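Local coordinates for protein oxidized polyvinyl alcohol hydrolase (Sphingopyxis, PDB 3WLA) that hydrolyses beta-diketones such as nonane-4,6-dione and cleaves oxidized polyvinyl alcohol in the second step of polyvinyl alcohol breakdown, at residues Glu14-Lys19 with Arg33-Val38; Asp107-Thr110 with Trp114-Gly117; Gly132-Phe137 with Gly165-Arg170. All blocks are in the same frame, centred on the assembly; numbering follows the deposited sequence.

Contact 1. Residues Glu14-Lys19 with Arg33-Val38; sequences EGFTPK and RAFVVV
Phe16 and Phe35 meet where the N-terminal loop of this alpha/beta-hydrolase folds over strand 31-38 of the central sheet. The two side chains approach from opposite directions. Phe16 carries its CG anti to the backbone N (chi1 -173°), which sends the ring out from the loop toward the strand, and its CZ comes to rest 3.9 Å from Phe35 CZ. The rings, with centroids 6.0 Å apart and planes at 53°, are inclined to one another in a plain apolar contact. Large flat residues suit both places because together they bridge a gap between backbones too wide for hydrogen bonds. Both also face helix 133-145: Phe35 packs on Phe137 and Met141, and Phe16 on Cys144, whose disulfide to Cys12 fastens the start of the same loop to that helix.

Farther along, the loop draws closer to the strand and the contact passes to Lys19 and Val37. Here the lysine contributes its backbone; its CB points away from the strand and the residue is exposed, which suits a charged end. Lys19 O also accepts a hydrogen bond from Asn23 ND2 of strand 21-28. Val37, branched at CB, turns toward this carbonyl: Lys19 O is 3.4 Å from Val37 CB, and Val37 CG2 sits in the plane of the Phe35 ring, 3.6 Å from Phe35 CE2.

Contact 2. Residues Asp107-Thr110 with Trp114-Gly117; sequences DGWT and WNDG
Trp109 and Asn115 stack within the long loop that leads from strand 81-85 to helix 133-145 and passes close to the probable active site; the side chain of Asp116 lies about 8 Å from that of Ser162, the likely nucleophile. The indole has its CG anti to the carbonyl carbon (chi1 -62°) and lies against Asn115 with ring and amide planes only 6° apart. Asn115 CB sits over the six-membered ring, 3.4 Å from its centroid, a CH-pi contact, and Asn115 CG is 3.5 Å from Trp109 CE2. Asparagine suits this place, being flat enough to lie along the indole, and its backbone is the centre of an inverse gamma turn. Tyr127 also stacks on Trp109. An alanine in place of Trp109 would probably deprive the Asn115 amide of the surface it lies on and open a gap between the two arms of the loop.

Beside the stack, Thr110 N donates to Gly117 O at 3.0 Å with an N-H...O angle of 149°. The same carbonyl approaches the indole edge, 3.5 Å from Trp109 CE3. Thr110 OG1 also has a partner in Arg219 NH2, and Asp116 OD1 one in Tyr190 OH. The loop is thus closed by two unlike means, a directional backbone hydrogen bond and a broad indole-amide stack.

Contact 3. Residues Gly132-Phe137 with Gly165-Arg170; sequences GDDVRF and GTMTNR
The helix that follows the probable nucleophile elbow, 163-174, meets the first turn of helix 133-145 through Met167, Arg170, Asp134 and Val135. The short axes pass 10.3 Å apart at a crossing angle of -78°, so the helices touch over a small patch, shared chiefly by Met167 and Val135 with the stem of Arg170. Met167 starts with CG anti to its backbone N (chi1 -178°) and bends at chi2 and chi3, bringing the thioether across to the other helix. There Met167 CE lies 3.5 Å from Val135 CG2 and 3.7 Å from Asp134 CB. An unbranched, pliable methionine can bend into such a crossing, while valine, branched at CB, offers a methyl close to its own backbone. Arg170 runs extended past Val135 at about a right angle, and its CG is 4.0 Å from Val135 CG2; the aliphatic stem does the packing here.

Its guanidinium group belongs elsewhere, donating to the carbonyls of Tyr127, Asp130 and Ala131, so that it holds the chain just ahead of the Gly132 N-cap. Glycine fits that cap, since its backbone angles would press a CB against the preceding carbonyl. The Asp134 carboxylate likewise turns to partners outside, Asn115 among them. Within helix 133-145, Arg136 NH2 forms a salt bridge of 2.9 Å with Asp133 OD1, which lies at the guanidinium edge and close to its plane.

Around this crossing, Phe137 leans on Phe35 of strand 31-38, Met167 and Thr168 rest on Met53 of strand 47-53, and Thr168 and Asn169 touch Pro184 of strand 181-185.

From the N terminus, contact 1 closes first, folding the chain back over strand 31-38 so that its loop takes in strand 21-28 and the hairpin turn. Contact 2 then pinches a short loop, with three residues between its segments, in the connection ahead of helix 133-145. Contact 3 closes the widest loop, which carries the rest of that helix, strand 155-161 and the probable nucleophile elbow with Ser162. The three follow in series, none nesting or crossing, yet they join in space: Asp134 of contact 3 reaches Arg33 of contact 1 through a salt bridge and the backbone of contact 2 at Asn115, tying strand 31-38, the loop near the probable active site and the helix pair together.

Contact 1. Residues Glu14-Lys19 with Arg33-Val38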
loop_
_atom_site.group_PDB
_atom_site.type_symbol
_atom_site.label_atom_id
_atom_site.label_comp_id
_atom_site.label_asym_id
_atom_site.label_seq_id
_atom_site.Cartn_x
_atom_site.Cartn_y
_atom_site.Cartn_z
ATOM N N GLU A 14 -20.713 13.035 10.255
ATOM C CA GLU A 14 -21.394 13.964 11.146
ATOM C C GLU A 14 -20.487 14.339 12.299
ATOM O O GLU A 14 -19.966 13.446 12.970
ATOM C CB GLU A 14 -22.636 13.302 11.756
ATOM C CG GLU A 14 -23.583 12.596 10.779
ATOM C CD GLU A 14 -24.608 13.551 10.162
ATOM O OE1 GLU A 14 -24.747 14.684 10.701
ATOM O OE2 GLU A 14 -25.280 13.164 9.162
ATOM N N GLY A 15 -20.299 15.635 12.532
ATOM C CA GLY A 15 -19.498 16.064 13.663
ATOM C C GLY A 15 -18.008 16.169 13.459
ATOM O O GLY A 15 -17.266 16.588 14.369
ATOM N N PHE A 16 -17.549 15.788 12.272
ATOM C CA PHE A 16 -16.130 15.858 11.992
ATOM C C PHE A 16 -15.828 16.853 10.881
ATOM O O PHE A 16 -16.517 16.881 9.869
ATOM C CB PHE A 16 -15.593 14.487 11.522
ATOM C CG PHE A 16 -14.107 14.458 11.378
ATOM C CD1 PHE A 16 -13.290 14.230 12.493
ATOM C CD2 PHE A 16 -13.508 14.771 10.158
ATOM C CE1 PHE A 16 -11.909 14.329 12.387
ATOM C CE2 PHE A 16 -12.129 14.869 10.053
ATOM C CZ PHE A 16 -11.331 14.651 11.162
ATOM N N THR A 17 -14.768 17.629 11.069
ATOM C CA THR A 17 -14.313 18.568 10.061
ATOM C C THR A 17 -12.783 18.458 10.046
ATOM O O THR A 17 -12.104 18.589 11.079
ATOM C CB THR A 17 -14.820 20.021 10.362
ATOM O OG1 THR A 17 -14.124 20.549 11.481
ATOM C CG2 THR A 17 -16.318 19.996 10.698
ATOM N N PRO A 18 -12.218 18.217 8.846
ATOM C CA PRO A 18 -10.791 18.057 8.634
ATOM C C PRO A 18 -9.991 19.314 8.786
ATOM O O PRO A 18 -10.491 20.383 8.511
ATOM C CB PRO A 18 -10.738 17.525 7.204
ATOM C CG PRO A 18 -11.746 18.339 6.531
ATOM C CD PRO A 18 -12.918 18.316 7.549
ATOM N N LYS A 19 -8.744 19.184 9.216
ATOM C CA LYS A 19 -7.877 20.340 9.322
ATOM C C LYS A 19 -6.454 19.921 8.994
ATOM O O LYS A 19 -6.167 18.726 8.866
ATOM C CB LYS A 19 -7.909 20.940 10.727
ATOM C CG LYS A 19 -7.468 20.020 11.790
ATOM C CD LYS A 19 -7.857 20.602 13.145
ATOM C CE LYS A 19 -7.063 19.980 14.260
ATOM N NZ LYS A 19 -7.261 20.719 15.551
ATOM N N ARG A 33 -10.623 7.127 14.633
ATOM C CA ARG A 33 -9.392 7.052 13.827
ATOM C C ARG A 33 -8.695 8.402 13.699
ATOM O O ARG A 33 -9.294 9.468 13.928
ATOM C CB ARG A 33 -9.726 6.476 12.454
ATOM C CG ARG A 33 -10.432 5.102 12.467
ATOM C CD ARG A 33 -9.590 4.015 13.191
ATOM N NE ARG A 33 -8.278 3.809 12.539
ATOM C CZ ARG A 33 -8.075 2.939 11.539
ATOM N NH1 ARG A 33 -9.068 2.200 11.049
ATOM N NH2 ARG A 33 -6.858 2.769 11.061
ATOM N N ALA A 34 -7.412 8.341 13.366
ATOM C CA ALA A 34 -6.583 9.523 13.263
ATOM C C ALA A 34 -5.755 9.515 11.968
ATOM O O ALA A 34 -5.479 8.437 11.395
ATOM C CB ALA A 34 -5.658 9.598 14.495
ATOM N N PHE A 35 -5.355 10.706 11.531
ATOM C CA PHE A 35 -4.552 10.862 10.296
ATOM C C PHE A 35 -3.941 12.266 10.216
ATOM O O PHE A 35 -4.449 13.228 10.833
ATOM C CB PHE A 35 -5.398 10.544 9.048
ATOM C CG PHE A 35 -6.656 11.368 8.920
ATOM C CD1 PHE A 35 -7.871 10.887 9.366
ATOM C CD2 PHE A 35 -6.611 12.643 8.313
ATOM C CE1 PHE A 35 -9.076 11.661 9.213
ATOM C CE2 PHE A 35 -7.767 13.427 8.143
ATOM C CZ PHE A 35 -9.004 12.947 8.589
ATOM N N VAL A 36 -2.813 12.376 9.506
ATOM C CA VAL A 36 -2.110 13.642 9.387
ATOM C C VAL A 36 -2.296 14.214 7.978
ATOM O O VAL A 36 -2.059 13.541 6.991
ATOM C CB VAL A 36 -0.624 13.425 9.749
ATOM C CG1 VAL A 36 0.168 14.694 9.652
ATOM C CG2 VAL A 36 -0.525 12.884 11.182
ATOM N N VAL A 37 -2.748 15.464 7.897
ATOM C CA VAL A 37 -2.992 16.139 6.614
ATOM C C VAL A 37 -1.887 17.167 6.346
ATOM O O VAL A 37 -1.587 18.004 7.214
ATOM C CB VAL A 37 -4.375 16.859 6.639
ATOM C CG1 VAL A 37 -4.596 17.679 5.317
ATOM C CG2 VAL A 37 -5.488 15.810 6.761
ATOM N N VAL A 38 -1.232 17.054 5.189
ATOM C CA VAL A 38 -0.157 18.013 4.797
ATOM C C VAL A 38 -0.587 18.529 3.437
ATOM O O VAL A 38 -0.272 17.934 2.417
ATOM C CB VAL A 38 1.231 17.324 4.667
ATOM C CG1 VAL A 38 2.337 18.390 4.508
ATOM C CG2 VAL A 38 1.522 16.481 5.923
#

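Contact 2. Residues Asp107-Thr110 with Trp114-Gly117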
loop_
_atom_site.group_PDB
_atom_site.type_symbol
_atom_site.label_atom_id
_atom_site.label_comp_id
_atom_site.label_asym_id
_atom_site.label_seq_id
_atom_site.Cartn_x
_atom_site.Cartn_y
_atom_site.Cartn_z
ATOM N N ASP A 107 -8.788 -11.255 15.694
ATOM C CA ASP A 107 -10.096 -11.070 15.148
ATOM C C ASP A 107 -10.211 -11.284 13.673
ATOM O O ASP A 107 -10.951 -10.557 12.988
ATOM C CB ASP A 107 -10.616 -9.693 15.500
ATOM C CG ASP A 107 -10.643 -9.478 16.999
ATOM O OD1 ASP A 107 -10.850 -10.484 17.739
ATOM O OD2 ASP A 107 -10.455 -8.325 17.430
ATOM N N GLY A 108 -9.450 -12.234 13.160
ATOM C CA GLY A 108 -9.596 -12.557 11.748
ATOM C C GLY A 108 -8.551 -12.013 10.841
ATOM O O GLY A 108 -8.576 -12.314 9.660
ATOM N N TRP A 109 -7.614 -11.243 11.401
ATOM C CA TRP A 109 -6.512 -10.655 10.638
ATOM C C TRP A 109 -5.182 -11.382 10.860
ATOM O O TRP A 109 -4.934 -11.939 11.931
ATOM C CB TRP A 109 -6.370 -9.170 11.019
ATOM C CG TRP A 109 -7.629 -8.396 10.663
ATOM C CD1 TRP A 109 -8.582 -7.901 11.536
ATOM C CD2 TRP A 109 -8.110 -8.116 9.335
ATOM N NE1 TRP A 109 -9.622 -7.334 10.805
ATOM C CE2 TRP A 109 -9.353 -7.456 9.464
ATOM C CE3 TRP A 109 -7.601 -8.356 8.049
ATOM C CZ2 TRP A 109 -10.096 -7.031 8.346
ATOM C CZ3 TRP A 109 -8.325 -7.933 6.932
ATOM C CH2 TRP A 109 -9.566 -7.276 7.085
ATOM N N THR A 110 -4.328 -11.354 9.848
ATOM C CA THR A 110 -3.014 -11.987 9.920
ATOM C C THR A 110 -1.962 -11.227 10.786
ATOM O O THR A 110 -1.327 -11.818 11.657
ATOM C CB THR A 110 -2.400 -12.174 8.506
ATOM O OG1 THR A 110 -3.319 -12.910 7.649
ATOM C CG2 THR A 110 -1.062 -12.931 8.622
ATOM N N TRP A 114 -2.032 -3.411 10.221
ATOM C CA TRP A 114 -3.100 -3.005 9.311
ATOM C C TRP A 114 -3.940 -4.217 9.043
ATOM O O TRP A 114 -3.410 -5.330 9.023
ATOM C CB TRP A 114 -2.561 -2.503 7.940
ATOM C CG TRP A 114 -1.785 -1.188 7.999
ATOM C CD1 TRP A 114 -0.426 -1.015 7.873
ATOM C CD2 TRP A 114 -2.338 0.114 8.183
ATOM N NE1 TRP A 114 -0.114 0.312 7.966
ATOM C CE2 TRP A 114 -1.256 1.039 8.148
ATOM C CE3 TRP A 114 -3.644 0.600 8.373
ATOM C CZ2 TRP A 114 -1.441 2.443 8.294
ATOM C CZ3 TRP A 114 -3.831 2.004 8.525
ATOM C CH2 TRP A 114 -2.720 2.907 8.483
ATOM N N ASN A 115 -5.247 -3.982 8.838
ATOM C CA ASN A 115 -6.204 -5.047 8.541
ATOM C C ASN A 115 -5.903 -5.347 7.059
ATOM O O ASN A 115 -6.695 -4.993 6.169
ATOM C CB ASN A 115 -7.635 -4.526 8.649
ATOM C CG ASN A 115 -8.071 -4.221 10.097
ATOM O OD1 ASN A 115 -9.089 -3.563 10.307
ATOM N ND2 ASN A 115 -7.333 -4.727 11.084
ATOM N N ASP A 116 -4.752 -5.978 6.812
ATOM C CA ASP A 116 -4.318 -6.226 5.449
ATOM C C ASP A 116 -4.451 -7.602 4.838
ATOM O O ASP A 116 -4.086 -7.784 3.702
ATOM C CB ASP A 116 -2.868 -5.748 5.270
ATOM C CG ASP A 116 -1.891 -6.433 6.240
ATOM O OD1 ASP A 116 -2.136 -7.610 6.635
ATOM O OD2 ASP A 116 -0.863 -5.793 6.598
ATOM N N GLY A 117 -4.990 -8.571 5.563
ATOM C CA GLY A 117 -5.092 -9.897 4.972
ATOM C C GLY A 117 -5.802 -10.837 5.922
ATOM O O GLY A 117 -5.455 -10.941 7.109
#

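Contact 3. Residues Gly132-Phe137 with Gly165-Arg170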
loop_
_atom_site.group_PDB
_atom_site.type_symbol
_atom_site.label_atom_id
_atom_site.label_comp_id
_atom_site.label_asym_id
_atom_site.label_seq_id
_atom_site.Cartn_x
_atom_site.Cartn_y
_atom_site.Cartn_z
ATOM N N GLY A 132 -12.818 -5.069 5.009
ATOM C CA GLY A 132 -12.244 -4.748 6.291
ATOM C C GLY A 132 -12.311 -3.268 6.662
ATOM O O GLY A 132 -12.425 -2.396 5.777
ATOM N N ASP A 133 -12.214 -2.984 7.961
ATOM C CA ASP A 133 -12.297 -1.618 8.451
ATOM C C ASP A 133 -11.244 -0.651 7.925
ATOM O O ASP A 133 -11.506 0.548 7.753
ATOM C CB ASP A 133 -12.229 -1.593 9.978
ATOM C CG ASP A 133 -13.521 -2.034 10.622
ATOM O OD1 ASP A 133 -14.534 -2.190 9.887
ATOM O OD2 ASP A 133 -13.510 -2.187 11.850
ATOM N N ASP A 134 -10.025 -1.150 7.697
ATOM C CA ASP A 134 -9.005 -0.226 7.210
ATOM C C ASP A 134 -9.227 0.180 5.765
ATOM O O ASP A 134 -9.013 1.334 5.387
ATOM C CB ASP A 134 -7.600 -0.800 7.414
ATOM C CG ASP A 134 -7.145 -0.693 8.852
ATOM O OD1 ASP A 134 -7.596 0.237 9.552
ATOM O OD2 ASP A 134 -6.317 -1.517 9.297
ATOM N N VAL A 135 -9.660 -0.743 4.930
ATOM C CA VAL A 135 -9.902 -0.329 3.555
ATOM C C VAL A 135 -10.972 0.784 3.521
ATOM O O VAL A 135 -10.865 1.726 2.748
ATOM C CB VAL A 135 -10.384 -1.506 2.673
ATOM C CG1 VAL A 135 -10.866 -0.966 1.301
ATOM C CG2 VAL A 135 -9.245 -2.513 2.438
ATOM N N ARG A 136 -11.987 0.683 4.388
ATOM C CA ARG A 136 -13.076 1.661 4.395
ATOM C C ARG A 136 -12.644 2.994 4.984
ATOM O O ARG A 136 -13.058 4.057 4.514
ATOM C CB ARG A 136 -14.291 1.097 5.145
ATOM C CG ARG A 136 -15.098 0.102 4.259
ATOM C CD ARG A 136 -16.287 -0.523 4.985
ATOM N NE ARG A 136 -15.940 -1.284 6.190
ATOM C CZ ARG A 136 -15.854 -2.614 6.223
ATOM N NH1 ARG A 136 -16.076 -3.347 5.116
ATOM N NH2 ARG A 136 -15.564 -3.212 7.371
ATOM N N PHE A 137 -11.819 2.918 6.015
ATOM C CA PHE A 137 -11.298 4.110 6.643
ATOM C C PHE A 137 -10.494 4.945 5.647
ATOM O O PHE A 137 -10.743 6.182 5.497
ATOM C CB PHE A 137 -10.403 3.750 7.818
ATOM C CG PHE A 137 -9.643 4.931 8.366
ATOM C CD1 PHE A 137 -10.320 6.125 8.670
ATOM C CD2 PHE A 137 -8.253 4.862 8.600
ATOM C CE1 PHE A 137 -9.647 7.236 9.200
ATOM C CE2 PHE A 137 -7.567 5.974 9.137
ATOM C CZ PHE A 137 -8.272 7.163 9.434
ATOM N N GLY A 165 2.592 -1.664 2.731
ATOM C CA GLY A 165 2.538 -2.032 1.306
ATOM C C GLY A 165 1.501 -3.145 1.163
ATOM O O GLY A 165 0.767 -3.202 0.184
ATOM N N THR A 166 1.414 -4.003 2.181
ATOM C CA THR A 166 0.423 -5.104 2.202
ATOM C C THR A 166 -1.000 -4.509 2.177
ATOM O O THR A 166 -1.893 -4.943 1.412
ATOM C CB THR A 166 0.532 -5.955 3.471
ATOM O OG1 THR A 166 1.879 -6.462 3.605
ATOM C CG2 THR A 166 -0.456 -7.173 3.368
ATOM N N MET A 167 -1.195 -3.513 3.047
ATOM C CA MET A 167 -2.461 -2.787 3.146
ATOM C C MET A 167 -2.736 -2.084 1.827
ATOM O O MET A 167 -3.905 -2.020 1.410
ATOM C CB MET A 167 -2.394 -1.746 4.273
ATOM C CG MET A 167 -3.709 -0.979 4.467
ATOM S SD MET A 167 -4.849 -2.154 5.218
ATOM C CE MET A 167 -6.255 -1.979 4.191
ATOM N N THR A 168 -1.702 -1.556 1.157
ATOM C CA THR A 168 -1.910 -0.926 -0.146
ATOM C C THR A 168 -2.463 -2.000 -1.133
ATOM O O THR A 168 -3.460 -1.761 -1.840
ATOM C CB THR A 168 -0.589 -0.315 -0.709
ATOM O OG1 THR A 168 -0.151 0.774 0.163
ATOM C CG2 THR A 168 -0.822 0.258 -2.150
ATOM N N ASN A 169 -1.784 -3.166 -1.206
ATOM C CA ASN A 169 -2.258 -4.258 -2.078
ATOM C C ASN A 169 -3.715 -4.564 -1.734
ATOM O O ASN A 169 -4.546 -4.714 -2.633
ATOM C CB ASN A 169 -1.489 -5.588 -1.863
ATOM C CG ASN A 169 -0.113 -5.620 -2.528
ATOM O OD1 ASN A 169 0.148 -4.931 -3.510
ATOM N ND2 ASN A 169 0.768 -6.462 -1.999
ATOM N N ARG A 170 -4.041 -4.711 -0.444
ATOM C CA ARG A 170 -5.452 -5.051 -0.142
ATOM C C ARG A 170 -6.452 -3.970 -0.636
ATOM O O ARG A 170 -7.511 -4.268 -1.233
ATOM C CB ARG A 170 -5.688 -5.303 1.354
ATOM C CG ARG A 170 -7.152 -5.789 1.615
ATOM C CD ARG A 170 -7.421 -6.024 3.108
ATOM N NE ARG A 170 -8.718 -6.681 3.383
ATOM C CZ ARG A 170 -8.935 -7.981 3.215
ATOM N NH1 ARG A 170 -7.955 -8.769 2.757
ATOM N NH2 ARG A 170 -10.138 -8.503 3.526
#